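Side-chain contacts in putative glycosyl hydrolase (Bacteroides thetaiotaomicron VPI-5482, PDB 3K11), which is probably a glycoside hydrolase of family 88, although its substrate and activity are not established: residues L226-A229 / V230-F233; P287-P290 / K291-Y295; F296-H299 / V300-V303; L336-A339 / I340-W344. One frame throughout, in Å; residues are numbered along the deposited sequence.

Contact 1: L226-A229 / V230-F233; sequences LAEA and VKQF
Glu-228 and Gln-232 meet one helical turn apart on helix 222-240. Glu-228 OE2 accepts a hydrogen bond from Gln-232 NE2 at 2.9 Å. The amide reaches OE2 on its anti side, from 31° out of the carboxylate plane, and the acceptor lies close to the amide plane. The carboxylate and amide planes are turned 60° apart. Glu-228 gets there by a bend at its second torsion (chi2 64°), which turns the carboxylate toward the next turn, where Gln-232 lies.

This is the tight part of the contact. OE2 also forms a salt bridge with Arg-183. Gln-232 NE2 gives a second bond to Gly-187 O, and Gln-232 OE1 accepts from Phe-189 N. Both ends of the buried amide are therefore satisfied, and its rotation is fixed.

The solvent side is looser. The extended chain of Lys-231 passes Glu-228, with CD 3.7 Å from Glu-228 OE1. Lys-231 NZ is 4.4 Å from Glu-228 OE1, too far for a salt bridge. Water 1 joins the two groups instead, accepting from Lys-231 NZ at 2.6 Å and donating to Glu-228 OE2 at 2.8 Å. Lys-231 NZ also bonds to Asp-186 O.

On another face of the helix, Ala-229 and Phe-233 press on helix 265-281. Leu-226, Glu-228, Gln-232 and Phe-233 touch helix 202-217, so helix 222-240 packs against both.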
ATOM      1  N   LEU A 226      35.007  15.305  12.157  1.00 22.72           N
ATOM      2  CA  LEU A 226      33.793  15.875  11.547  1.00 22.14           C
ATOM      3  C   LEU A 226      33.699  15.497  10.080  1.00 22.54           C
ATOM      4  O   LEU A 226      32.658  15.122   9.619  1.00 21.94           O
ATOM      5  CB  LEU A 226      33.757  17.421  11.697  1.00 22.79           C
ATOM      6  CG  LEU A 226      33.534  18.057  13.076  1.00 27.34           C
ATOM      7  CD1 LEU A 226      33.737  19.614  13.030  1.00 25.34           C
ATOM      8  CD2 LEU A 226      32.154  17.711  13.686  1.00 28.27           C
ATOM      9  N   ALA A 227      34.802  15.597   9.350  1.00 25.10           N
ATOM     10  CA  ALA A 227      34.776  15.292   7.950  1.00 21.26           C
ATOM     11  C   ALA A 227      34.521  13.829   7.709  1.00 23.12           C
ATOM     12  O   ALA A 227      33.788  13.490   6.794  1.00 24.53           O
ATOM     13  CB  ALA A 227      36.056  15.767   7.244  1.00 22.30           C
ATOM     14  N   GLU A 228      35.141  12.948   8.503  1.00 21.97           N
ATOM     15  CA  GLU A 228      34.930  11.497   8.313  1.00 22.92           C
ATOM     16  C   GLU A 228      33.514  11.100   8.656  1.00 24.37           C
ATOM     17  O   GLU A 228      32.903  10.311   7.929  1.00 22.12           O
ATOM     18  CB  GLU A 228      35.928  10.702   9.132  1.00 23.58           C
ATOM     19  CG  GLU A 228      35.866   9.173   8.921  1.00 23.09           C
ATOM     20  CD  GLU A 228      36.216   8.740   7.507  1.00 29.16           C
ATOM     21  OE1 GLU A 228      36.786   9.550   6.727  1.00 26.45           O
ATOM     22  OE2 GLU A 228      35.938   7.570   7.188  1.00 29.18           O
ATOM     23  N   ALA A 229      32.959  11.671   9.722  1.00 22.02           N
ATOM     24  CA  ALA A 229      31.547  11.394  10.067  1.00 22.80           C
ATOM     25  C   ALA A 229      30.590  11.751   8.932  1.00 24.82           C
ATOM     26  O   ALA A 229      29.703  10.963   8.542  1.00 24.59           O
ATOM     27  CB  ALA A 229      31.180  12.116  11.370  1.00 21.60           C
ATOM     28  N   VAL A 230      30.786  12.938   8.361  1.00 23.46           N
ATOM     29  CA  VAL A 230      29.985  13.372   7.206  1.00 22.17           C
ATOM     30  C   VAL A 230      30.189  12.491   5.954  1.00 21.38           C
ATOM     31  O   VAL A 230      29.237  12.126   5.255  1.00 23.75           O
ATOM     32  CB  VAL A 230      30.229  14.866   6.901  1.00 24.25           C
ATOM     33  CG1 VAL A 230      29.574  15.303   5.574  1.00 24.00           C
ATOM     34  CG2 VAL A 230      29.645  15.720   8.076  1.00 21.25           C
ATOM     35  N   LYS A 231      31.435  12.168   5.675  1.00 23.60           N
ATOM     36  CA  LYS A 231      31.773  11.333   4.531  1.00 22.37           C
ATOM     37  C   LYS A 231      31.085   9.990   4.634  1.00 24.11           C
ATOM     38  O   LYS A 231      30.500   9.498   3.680  1.00 25.06           O
ATOM     39  CB  LYS A 231      33.295  11.132   4.514  1.00 21.14           C
ATOM     40  CG  LYS A 231      33.804  10.344   3.303  1.00 27.24           C
ATOM     41  CD  LYS A 231      35.311  10.063   3.360  1.00 31.20           C
ATOM     42  CE  LYS A 231      35.743   9.112   2.159  1.00 33.36           C
ATOM     43  NZ  LYS A 231      36.970   8.362   2.464  1.00 44.88           N
ATOM     44  N   GLN A 232      31.162   9.358   5.804  1.00 23.96           N
ATOM     45  CA  GLN A 232      30.412   8.113   6.014  1.00 23.09           C
ATOM     46  C   GLN A 232      28.945   8.324   5.770  1.00 22.54           C
ATOM     47  O   GLN A 232      28.286   7.568   5.045  1.00 23.19           O
ATOM     48  CB  GLN A 232      30.579   7.640   7.468  1.00 22.52           C
ATOM     49  CG  GLN A 232      31.985   7.143   7.788  1.00 23.22           C
ATOM     50  CD  GLN A 232      32.381   5.865   7.089  1.00 28.25           C
ATOM     51  OE1 GLN A 232      31.546   5.048   6.766  1.00 23.39           O
ATOM     52  NE2 GLN A 232      33.689   5.690   6.890  1.00 21.97           N
ATOM     53  N   PHE A 233      28.403   9.342   6.404  1.00 21.91           N
ATOM     54  CA  PHE A 233      26.943   9.546   6.264  1.00 21.58           C
ATOM     55  C   PHE A 233      26.546   9.597   4.806  1.00 24.27           C
ATOM     56  O   PHE A 233      25.615   8.932   4.379  1.00 24.72           O
ATOM     57  CB  PHE A 233      26.499  10.816   6.977  1.00 23.77           C
ATOM     58  CG  PHE A 233      24.995  10.971   7.048  1.00 25.18           C
ATOM     59  CD1 PHE A 233      24.270  11.563   5.998  1.00 26.39           C
ATOM     60  CD2 PHE A 233      24.297  10.551   8.156  1.00 26.05           C
ATOM     61  CE1 PHE A 233      22.898  11.675   6.058  1.00 27.97           C
ATOM     62  CE2 PHE A 233      22.850  10.657   8.192  1.00 24.65           C
ATOM     63  CZ  PHE A 233      22.189  11.199   7.161  1.00 26.39           C
TER
HETATM   64  O   HOH W   1      37.034   7.109   4.703  1.00 45.18           O

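Contact 2: P287-P290 / K291-Y295; sequences PQRP and KVMDY
The methyl of selenomethionine Met-293 lies over one face of the Arg-289 guanidinium. Met-293 CE is 3.5 Å from Arg-289 NH2 and 3.8 Å from Arg-289 CZ. The two chains leave the helix together in the same direction. They differ in shape. Arg-289 is extended from CG to NE, whereas Met-293 bends at chi2 (63°) and again at chi3 (74°). The double bend folds the terminal methyl toward the arginine.

The backbone sets this spacing. Met-293 N donates to Arg-289 O at 2.8 Å and so places the two residues one turn apart at the start of helix 289-304. The next bond runs from Asp-294 N to Pro-290 O at 2.9 Å. Before them, Gln-288 O receives two weak bonds, from Lys-291 N at 3.2 Å and from Val-292 N at 3.4 Å. The bonds opening the helix are weaker, so the first turn is probably held less firmly. Val-292 CG2 also packs 3.7 Å from Gln-288 O.

Further out, Arg-289 and Met-293 both touch Trp-344 and Leu-279. Val-292 packs on Leu-278 and Leu-279 of helix 265-281. Glu-284 forms a long, weak ion pair with Arg-289 NH2.

The chemistry is that of a flat cation covered by a methyl group. Met-293 CE offers no hydrogen bond, so it adds dispersion and shields one guanidinium face. The positive charge probably draws some stabilisation from Glu-284.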
ATOM      1  N   PRO A 287      30.124  23.088   6.292  1.00 24.45           N
ATOM      2  CA  PRO A 287      29.789  23.222   4.864  1.00 22.94           C
ATOM      3  C   PRO A 287      28.958  22.109   4.278  1.00 26.73           C
ATOM      4  O   PRO A 287      28.188  22.376   3.363  1.00 27.16           O
ATOM      5  CB  PRO A 287      31.175  23.346   4.186  1.00 27.37           C
ATOM      6  CG  PRO A 287      32.132  22.887   5.135  1.00 27.53           C
ATOM      7  CD  PRO A 287      31.584  23.080   6.506  1.00 25.95           C
ATOM      8  N   GLN A 288      29.094  20.874   4.776  1.00 23.78           N
ATOM      9  CA  GLN A 288      28.191  19.803   4.288  1.00 25.87           C
ATOM     10  C   GLN A 288      26.887  19.608   5.117  1.00 22.81           C
ATOM     11  O   GLN A 288      26.105  18.695   4.844  1.00 25.16           O
ATOM     12  CB  GLN A 288      28.963  18.475   4.225  1.00 23.69           C
ATOM     13  CG  GLN A 288      29.896  18.340   2.999  1.00 29.02           C
ATOM     14  CD  GLN A 288      30.924  19.450   2.899  1.00 30.08           C
ATOM     15  OE1 GLN A 288      31.881  19.513   3.677  1.00 24.71           O
ATOM     16  NE2 GLN A 288      30.728  20.346   1.909  1.00 23.70           N
ATOM     17  N   ARG A 289      26.646  20.442   6.122  1.00 24.84           N
ATOM     18  CA  ARG A 289      25.443  20.282   6.924  1.00 25.60           C
ATOM     19  C   ARG A 289      24.171  20.312   6.098  1.00 24.95           C
ATOM     20  O   ARG A 289      23.255  19.556   6.381  1.00 27.07           O
ATOM     21  CB  ARG A 289      25.386  21.300   8.046  1.00 27.44           C
ATOM     22  CG  ARG A 289      24.184  21.118   9.039  1.00 26.06           C
ATOM     23  CD  ARG A 289      24.264  22.153  10.099  1.00 24.45           C
ATOM     24  NE  ARG A 289      23.267  22.043  11.161  1.00 26.44           N
ATOM     25  CZ  ARG A 289      22.042  22.548  11.098  1.00 30.08           C
ATOM     26  NH1 ARG A 289      21.575  23.086   9.992  1.00 28.49           N
ATOM     27  NH2 ARG A 289      21.247  22.449  12.132  1.00 29.36           N
ATOM     28  N   PRO A 290      24.067  21.206   5.098  1.00 24.60           N
ATOM     29  CA  PRO A 290      22.829  21.210   4.298  1.00 24.63           C
ATOM     30  C   PRO A 290      22.421  19.880   3.654  1.00 24.56           C
ATOM     31  O   PRO A 290      21.235  19.533   3.604  1.00 25.63           O
ATOM     32  CB  PRO A 290      23.102  22.328   3.283  1.00 25.27           C
ATOM     33  CG  PRO A 290      23.934  23.264   4.062  1.00 26.40           C
ATOM     34  CD  PRO A 290      24.921  22.350   4.744  1.00 26.51           C
ATOM     35  N   LYS A 291      23.404  19.139   3.161  0.50 23.68           N
ATOM     36  CA  LYS A 291      23.170  17.838   2.545  0.50 24.27           C
ATOM     37  C   LYS A 291      22.706  16.809   3.556  0.50 24.60           C
ATOM     38  O   LYS A 291      21.877  15.945   3.250  0.50 23.07           O
ATOM     39  CB  LYS A 291      24.445  17.335   1.867  0.50 25.60           C
ATOM     40  CG  LYS A 291      24.723  18.005   0.542  0.50 30.24           C
ATOM     41  CD  LYS A 291      25.823  17.299  -0.206  0.50 29.56           C
ATOM     42  CE  LYS A 291      26.062  17.971  -1.538  0.50 33.92           C
ATOM     43  NZ  LYS A 291      27.255  17.330  -2.192  0.50 38.83           N
ATOM     44  N   VAL A 292      23.280  16.874   4.749  1.00 22.31           N
ATOM     45  CA  VAL A 292      22.874  15.979   5.828  1.00 23.68           C
ATOM     46  C   VAL A 292      21.471  16.329   6.292  1.00 24.06           C
ATOM     47  O   VAL A 292      20.622  15.440   6.483  1.00 23.99           O
ATOM     48  CB  VAL A 292      23.834  16.064   7.029  1.00 23.39           C
ATOM     49  CG1 VAL A 292      23.339  15.232   8.221  1.00 21.83           C
ATOM     50  CG2 VAL A 292      25.216  15.591   6.624  1.00 23.74           C
HETATM   51  N   MSE A 293      21.212  17.616   6.444  1.00 22.40           N
HETATM   52  CA  MSE A 293      19.875  18.054   6.859  1.00 24.91           C
HETATM   53  C   MSE A 293      18.795  17.716   5.847  1.00 23.01           C
HETATM   54  O   MSE A 293      17.674  17.315   6.187  1.00 24.63           O
HETATM   55  CB  MSE A 293      19.896  19.551   7.181  1.00 25.00           C
HETATM   56  CG  MSE A 293      18.580  20.105   7.648  1.00 25.95           C
HETATM   57 SE   MSE A 293      17.891  19.383   9.322  0.75 22.26          SE
HETATM   58  CE  MSE A 293      19.043  20.259  10.490  1.00 24.34           C
ATOM     59  N   ASP A 294      19.091  17.916   4.585  1.00 24.41           N
ATOM     60  CA  ASP A 294      18.187  17.498   3.518  1.00 24.67           C
ATOM     61  C   ASP A 294      17.859  15.995   3.562  1.00 23.69           C
ATOM     62  O   ASP A 294      16.704  15.621   3.389  1.00 24.69           O
ATOM     63  CB  ASP A 294      18.782  17.835   2.153  1.00 27.17           C
ATOM     64  CG  ASP A 294      18.761  19.335   1.842  1.00 35.11           C
ATOM     65  OD1 ASP A 294      18.139  20.131   2.591  1.00 33.15           O
ATOM     66  OD2 ASP A 294      19.406  19.706   0.844  1.00 35.24           O
ATOM     67  N   TYR A 295      18.867  15.155   3.768  1.00 23.51           N
ATOM     68  CA  TYR A 295      18.638  13.725   3.936  1.00 22.77           C
ATOM     69  C   TYR A 295      17.771  13.443   5.128  1.00 22.52           C
ATOM     70  O   TYR A 295      16.835  12.626   5.057  1.00 23.02           O
ATOM     71  CB  TYR A 295      19.944  12.936   4.095  1.00 24.63           C
ATOM     72  CG  TYR A 295      20.499  12.425   2.797  1.00 23.48           C
ATOM     73  CD1 TYR A 295      19.802  11.505   2.044  1.00 25.57           C
ATOM     74  CD2 TYR A 295      21.762  12.838   2.346  1.00 24.89           C
ATOM     75  CE1 TYR A 295      20.300  11.027   0.858  1.00 28.68           C
ATOM     76  CE2 TYR A 295      22.277  12.318   1.163  1.00 27.42           C
ATOM     77  CZ  TYR A 295      21.519  11.429   0.427  1.00 30.29           C
ATOM     78  OH  TYR A 295      22.040  10.927  -0.737  1.00 29.09           O
TER

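Contact 3: F296-H299 / V300-V303; sequences FRAH and VRGV
Phe-296 and Val-300 make the apolar part of this contact on helix 289-304. Val-300 CG2 sits over one face of the Phe-296 ring as a CH-pi contact. It lies 3.9 Å from the ring centroid and 20° off the normal, displaced toward the rim. The nearest ring atom to Val-300 CG2 is Phe-296 CZ, at 3.6 Å. The chi1 of 163° sets CG2 beside the backbone N of Val-300, on the side of the preceding turn.

A van der Waals contact of another kind is made by Val-303 CG2, which comes obliquely to the His-299 ring, 3.4 Å from His-299 NE2. That NE2 is hydrogen-bonded to Asn-268.

A polar contact is made at Arg-301, in one of its two conformers. There the chain bends at chi3 (-73°), folding the guanidinium back over the helix. Arg-297 O then lies over the centre of one face, 3.7 Å from Arg-301 CZ. In this conformer Arg-301 NH1 also forms a salt bridge with Asp-258 of the second subunit. Both contacts are less certain for that reason.

Backbone bonds underlie these pairs. Val-300 N reaches Phe-296 O at 2.9 Å, and Val-303 N reaches His-299 O at 2.9 Å.

Phe-296 and His-299 pack on helix 265-281. Val-300 touches helices 326-342 and 347-362, and Val-303 meets Tyr-332 of helix 326-342. Ala-298 and His-299 rest on Phe-241 of strand 241-242.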
ATOM      1  N   PHE A 296      18.056  14.112   6.242  1.00 22.45           N
ATOM      2  CA  PHE A 296      17.238  13.937   7.470  1.00 21.63           C
ATOM      3  C   PHE A 296      15.796  14.328   7.251  1.00 24.58           C
ATOM      4  O   PHE A 296      14.869  13.551   7.497  1.00 23.00           O
ATOM      5  CB  PHE A 296      17.774  14.819   8.592  1.00 23.12           C
ATOM      6  CG  PHE A 296      16.967  14.699   9.879  1.00 23.60           C
ATOM      7  CD1 PHE A 296      16.868  13.476  10.544  1.00 23.45           C
ATOM      8  CD2 PHE A 296      16.267  15.798  10.363  1.00 24.96           C
ATOM      9  CE1 PHE A 296      16.064  13.347  11.680  1.00 23.06           C
ATOM     10  CE2 PHE A 296      15.466  15.699  11.514  1.00 22.07           C
ATOM     11  CZ  PHE A 296      15.381  14.476  12.177  1.00 24.10           C
ATOM     12  N   ARG A 297      15.595  15.520   6.720  1.00 25.67           N
ATOM     13  CA  ARG A 297      14.245  15.961   6.438  1.00 24.52           C
ATOM     14  C   ARG A 297      13.458  15.076   5.462  1.00 24.09           C
ATOM     15  O   ARG A 297      12.253  14.858   5.660  1.00 25.83           O
ATOM     16  CB  ARG A 297      14.261  17.410   6.002  1.00 25.01           C
ATOM     17  CG  ARG A 297      14.509  18.359   7.162  1.00 25.92           C
ATOM     18  CD  ARG A 297      14.524  19.757   6.662  1.00 32.97           C
ATOM     19  NE  ARG A 297      14.646  20.630   7.836  1.00 34.10           N
ATOM     20  CZ  ARG A 297      15.323  21.771   7.870  1.00 33.79           C
ATOM     21  NH1 ARG A 297      15.922  22.250   6.769  1.00 32.32           N
ATOM     22  NH2 ARG A 297      15.413  22.441   9.020  1.00 29.64           N
ATOM     23  N   ALA A 298      14.101  14.569   4.411  1.00 23.30           N
ATOM     24  CA  ALA A 298      13.450  13.674   3.464  1.00 22.74           C
ATOM     25  C   ALA A 298      13.068  12.356   4.144  1.00 23.07           C
ATOM     26  O   ALA A 298      12.000  11.809   3.886  1.00 24.29           O
ATOM     27  CB  ALA A 298      14.338  13.391   2.245  1.00 22.47           C
ATOM     28  N   HIS A 299      13.927  11.861   5.032  1.00 21.76           N
ATOM     29  CA  HIS A 299      13.647  10.622   5.757  1.00 21.65           C
ATOM     30  C   HIS A 299      12.496  10.798   6.747  1.00 23.13           C
ATOM     31  O   HIS A 299      11.610   9.950   6.870  1.00 23.78           O
ATOM     32  CB  HIS A 299      14.912  10.159   6.475  1.00 21.97           C
ATOM     33  CG  HIS A 299      14.867   8.736   6.932  1.00 24.32           C
ATOM     34  ND1 HIS A 299      15.666   8.270   7.954  1.00 22.80           N
ATOM     35  CD2 HIS A 299      14.116   7.682   6.518  1.00 23.43           C
ATOM     36  CE1 HIS A 299      15.433   6.975   8.127  1.00 24.09           C
ATOM     37  NE2 HIS A 299      14.501   6.590   7.270  1.00 25.43           N
ATOM     38  N   VAL A 300      12.466  11.948   7.396  1.00 22.73           N
ATOM     39  CA  VAL A 300      11.357  12.272   8.296  1.00 22.39           C
ATOM     40  C   VAL A 300      10.018  12.188   7.541  1.00 22.60           C
ATOM     41  O   VAL A 300       9.036  11.568   8.027  1.00 24.01           O
ATOM     42  CB  VAL A 300      11.518  13.636   8.955  1.00 22.97           C
ATOM     43  CG1 VAL A 300      10.178  14.139   9.558  1.00 21.40           C
ATOM     44  CG2 VAL A 300      12.585  13.617  10.021  1.00 19.02           C
ATOM     45  N   ARG A 301       9.960  12.811   6.369  0.50 24.76           N
ATOM     46  CA  ARG A 301       8.735  12.810   5.595  0.50 23.90           C
ATOM     47  C   ARG A 301       8.305  11.402   5.157  0.50 25.44           C
ATOM     48  O   ARG A 301       7.111  11.100   5.144  0.50 26.49           O
ATOM     49  CB  ARG A 301       8.857  13.751   4.389  0.50 25.29           C
ATOM     50  CG  ARG A 301       8.846  15.224   4.769  0.50 26.94           C
ATOM     51  CD  ARG A 301       8.710  16.111   3.535  0.50 28.53           C
ATOM     52  NE  ARG A 301       9.932  16.159   2.750  0.50 26.88           N
ATOM     53  CZ  ARG A 301      10.943  17.010   2.964  0.50 25.96           C
ATOM     54  NH1 ARG A 301      10.938  17.900   3.965  0.50 30.30           N
ATOM     55  NH2 ARG A 301      12.011  16.938   2.196  0.50 23.06           N
ATOM     56  N   GLY A 302       9.260  10.564   4.769  1.00 24.33           N
ATOM     57  CA  GLY A 302       8.950   9.191   4.319  1.00 26.37           C
ATOM     58  C   GLY A 302       8.512   8.296   5.440  1.00 25.71           C
ATOM     59  O   GLY A 302       7.583   7.535   5.287  1.00 25.75           O
ATOM     60  N   VAL A 303       9.195   8.376   6.570  1.00 23.09           N
ATOM     61  CA  VAL A 303       8.850   7.568   7.741  1.00 22.58           C
ATOM     62  C   VAL A 303       7.490   7.960   8.291  1.00 24.65           C
ATOM     63  O   VAL A 303       6.629   7.096   8.530  1.00 22.80           O
ATOM     64  CB  VAL A 303       9.945   7.638   8.873  1.00 24.32           C
ATOM     65  CG1 VAL A 303       9.401   7.021  10.216  1.00 24.73           C
ATOM     66  CG2 VAL A 303      11.274   6.939   8.393  1.00 22.61           C
TER

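Contact 4: L336-A339 / I340-W344; sequences LAHA and INKGW
The ring of His-338 carries Lys-342 CG over one face, and its edge points toward the face of Trp-344. Both rings sit at the Schellman motif that ends helix 326-342. The lysine methylene makes a CH-pi contact 3.9 Å from the imidazole centroid. The aromatic pair is offset edge-to-face, with planes at 85° and centroids 5.4 Å apart. At this edge His-338 CD2 lies 3.9 Å from Trp-344 CZ3. The Trp-344 ring has Lys-342 CB over one of its faces, near the rim.

In the motif Gly-343 takes a positive phi (83°), and the chain turns back over the last helical turn. Trp-344 N donates to Ala-339 O at 2.8 Å, and Gly-343 N to Ile-340 O at 3.1 Å. The turn sets the indole against the helix end.

Both imidazole nitrogens are held: ND1 by Glu-409 and NE2 by Asp-280. These bonds fix the rotation of the ring and probably affect its ionisation. Glu-409 also takes a bond from Asn-341 ND2. Lys-342 bends at its second and third torsions, keeping its methylenes beside His-338. Its NZ forms a long, weak ion pair with Asp-280.

Trp-344 also packs on Cys-276 and Leu-279 of helix 265-281. Within the motif, the indole lies against Ala-339, with Trp-344 CE3 3.7 Å from Ala-339 CA.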
ATOM      1  N   LEU A 336      11.773  12.337  16.385  1.00 22.31           N
ATOM      2  CA  LEU A 336      10.818  13.384  16.047  1.00 23.09           C
ATOM      3  C   LEU A 336      10.736  14.426  17.142  1.00 24.09           C
ATOM      4  O   LEU A 336      10.810  15.639  16.858  1.00 25.00           O
ATOM      5  CB  LEU A 336       9.455  12.778  15.736  1.00 23.70           C
ATOM      6  CG  LEU A 336       9.323  11.929  14.483  1.00 25.56           C
ATOM      7  CD1 LEU A 336       7.953  11.180  14.499  1.00 23.76           C
ATOM      8  CD2 LEU A 336       9.583  12.744  13.143  1.00 22.74           C
ATOM      9  N   ALA A 337      10.641  13.992  18.402  1.00 22.07           N
ATOM     10  CA  ALA A 337      10.591  14.949  19.525  1.00 20.02           C
ATOM     11  C   ALA A 337      11.877  15.770  19.558  1.00 20.77           C
ATOM     12  O   ALA A 337      11.844  16.992  19.785  1.00 21.81           O
ATOM     13  CB  ALA A 337      10.385  14.204  20.835  1.00 20.37           C
ATOM     14  N   HIS A 338      13.015  15.102  19.348  1.00 23.86           N
ATOM     15  CA  HIS A 338      14.320  15.779  19.376  1.00 24.43           C
ATOM     16  C   HIS A 338      14.419  16.865  18.287  1.00 23.33           C
ATOM     17  O   HIS A 338      14.845  17.994  18.546  1.00 24.97           O
ATOM     18  CB  HIS A 338      15.431  14.768  19.174  1.00 24.02           C
ATOM     19  CG  HIS A 338      16.796  15.320  19.402  1.00 22.93           C
ATOM     20  ND1 HIS A 338      17.189  15.790  20.638  1.00 23.23           N
ATOM     21  CD2 HIS A 338      17.865  15.465  18.575  1.00 23.30           C
ATOM     22  CE1 HIS A 338      18.435  16.243  20.551  1.00 28.33           C
ATOM     23  NE2 HIS A 338      18.878  16.033  19.320  1.00 25.70           N
ATOM     24  N   ALA A 339      13.998  16.487  17.078  1.00 21.73           N
ATOM     25  CA  ALA A 339      14.057  17.376  15.915  1.00 18.43           C
ATOM     26  C   ALA A 339      13.133  18.580  16.132  1.00 23.68           C
ATOM     27  O   ALA A 339      13.462  19.681  15.719  1.00 23.61           O
ATOM     28  CB  ALA A 339      13.663  16.632  14.626  1.00 20.79           C
ATOM     29  N   ILE A 340      11.982  18.373  16.778  1.00 24.68           N
ATOM     30  CA  ILE A 340      11.110  19.501  17.103  1.00 21.76           C
ATOM     31  C   ILE A 340      11.782  20.388  18.140  1.00 21.55           C
ATOM     32  O   ILE A 340      11.834  21.637  17.965  1.00 22.31           O
ATOM     33  CB  ILE A 340       9.724  19.059  17.657  1.00 22.91           C
ATOM     34  CG1 ILE A 340       8.918  18.301  16.581  1.00 21.08           C
ATOM     35  CG2 ILE A 340       8.920  20.298  18.117  1.00 21.75           C
ATOM     36  CD1 ILE A 340       7.742  17.406  17.149  1.00 21.99           C
ATOM     37  N   ASN A 341      12.306  19.756  19.188  1.00 22.00           N
ATOM     38  CA  ASN A 341      12.998  20.490  20.254  1.00 22.20           C
ATOM     39  C   ASN A 341      14.175  21.280  19.712  1.00 25.15           C
ATOM     40  O   ASN A 341      14.445  22.391  20.202  1.00 23.40           O
ATOM     41  CB  ASN A 341      13.474  19.543  21.349  1.00 23.53           C
ATOM     42  CG  ASN A 341      12.328  18.959  22.172  1.00 24.17           C
ATOM     43  OD1 ASN A 341      11.264  19.582  22.298  1.00 27.54           O
ATOM     44  ND2 ASN A 341      12.583  17.820  22.807  1.00 25.25           N
ATOM     45  N   LYS A 342      14.887  20.719  18.733  1.00 21.84           N
ATOM     46  CA  LYS A 342      16.058  21.387  18.130  1.00 23.22           C
ATOM     47  C   LYS A 342      15.730  22.427  17.095  1.00 25.45           C
ATOM     48  O   LYS A 342      16.610  23.140  16.670  1.00 23.35           O
ATOM     49  CB  LYS A 342      17.023  20.355  17.506  1.00 23.12           C
ATOM     50  CG  LYS A 342      17.632  19.428  18.500  1.00 22.73           C
ATOM     51  CD  LYS A 342      18.775  20.067  19.335  1.00 35.17           C
ATOM     52  CE  LYS A 342      20.074  20.098  18.612  1.00 42.18           C
ATOM     53  NZ  LYS A 342      21.180  20.395  19.568  1.00 41.14           N
ATOM     54  N   GLY A 343      14.482  22.529  16.684  1.00 22.91           N
ATOM     55  CA  GLY A 343      14.068  23.467  15.656  1.00 26.68           C
ATOM     56  C   GLY A 343      14.300  22.962  14.249  1.00 24.18           C
ATOM     57  O   GLY A 343      14.269  23.759  13.327  1.00 23.76           O
ATOM     58  N   TRP A 344      14.551  21.661  14.068  1.00 24.42           N
ATOM     59  CA  TRP A 344      14.817  21.093  12.738  1.00 24.10           C
ATOM     60  C   TRP A 344      13.565  20.782  11.928  1.00 23.73           C
ATOM     61  O   TRP A 344      13.582  20.870  10.701  1.00 23.08           O
ATOM     62  CB  TRP A 344      15.627  19.814  12.850  1.00 25.27           C
ATOM     63  CG  TRP A 344      16.907  19.960  13.568  1.00 22.41           C
ATOM     64  CD1 TRP A 344      17.648  21.065  13.745  1.00 27.82           C
ATOM     65  CD2 TRP A 344      17.645  18.883  14.158  1.00 21.48           C
ATOM     66  NE1 TRP A 344      18.796  20.759  14.445  1.00 22.64           N
ATOM     67  CE2 TRP A 344      18.799  19.420  14.715  1.00 28.12           C
ATOM     68  CE3 TRP A 344      17.410  17.520  14.284  1.00 24.55           C
ATOM     69  CZ2 TRP A 344      19.728  18.638  15.364  1.00 22.86           C
ATOM     70  CZ3 TRP A 344      18.325  16.730  14.949  1.00 26.06           C
ATOM     71  CH2 TRP A 344      19.460  17.297  15.503  1.00 25.85           C
TER

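Contacts 1 to 4 follow one another along the chain. Each closes just a helical turn or two, and none nests in or crosses another. Contact 1 lies on helix 222-240. Contacts 2 and 3 adjoin on helix 289-304, and contact 4 ends helix 326-342. Contact 1 meets contact 2 where Val-230 packs on Gln-288 and Phe-233 on Tyr-295 and Val-292. Contact 4 touches both others on helix 289-304. It reaches contact 2 through Trp-344, and Phe-296 of contact 3 packs on Trp-344 and Ala-339. Arg-297 probably bonds to Trp-344 O. Helix 289-304 thus joins the other two, and helix 265-281 packs against all four contacts.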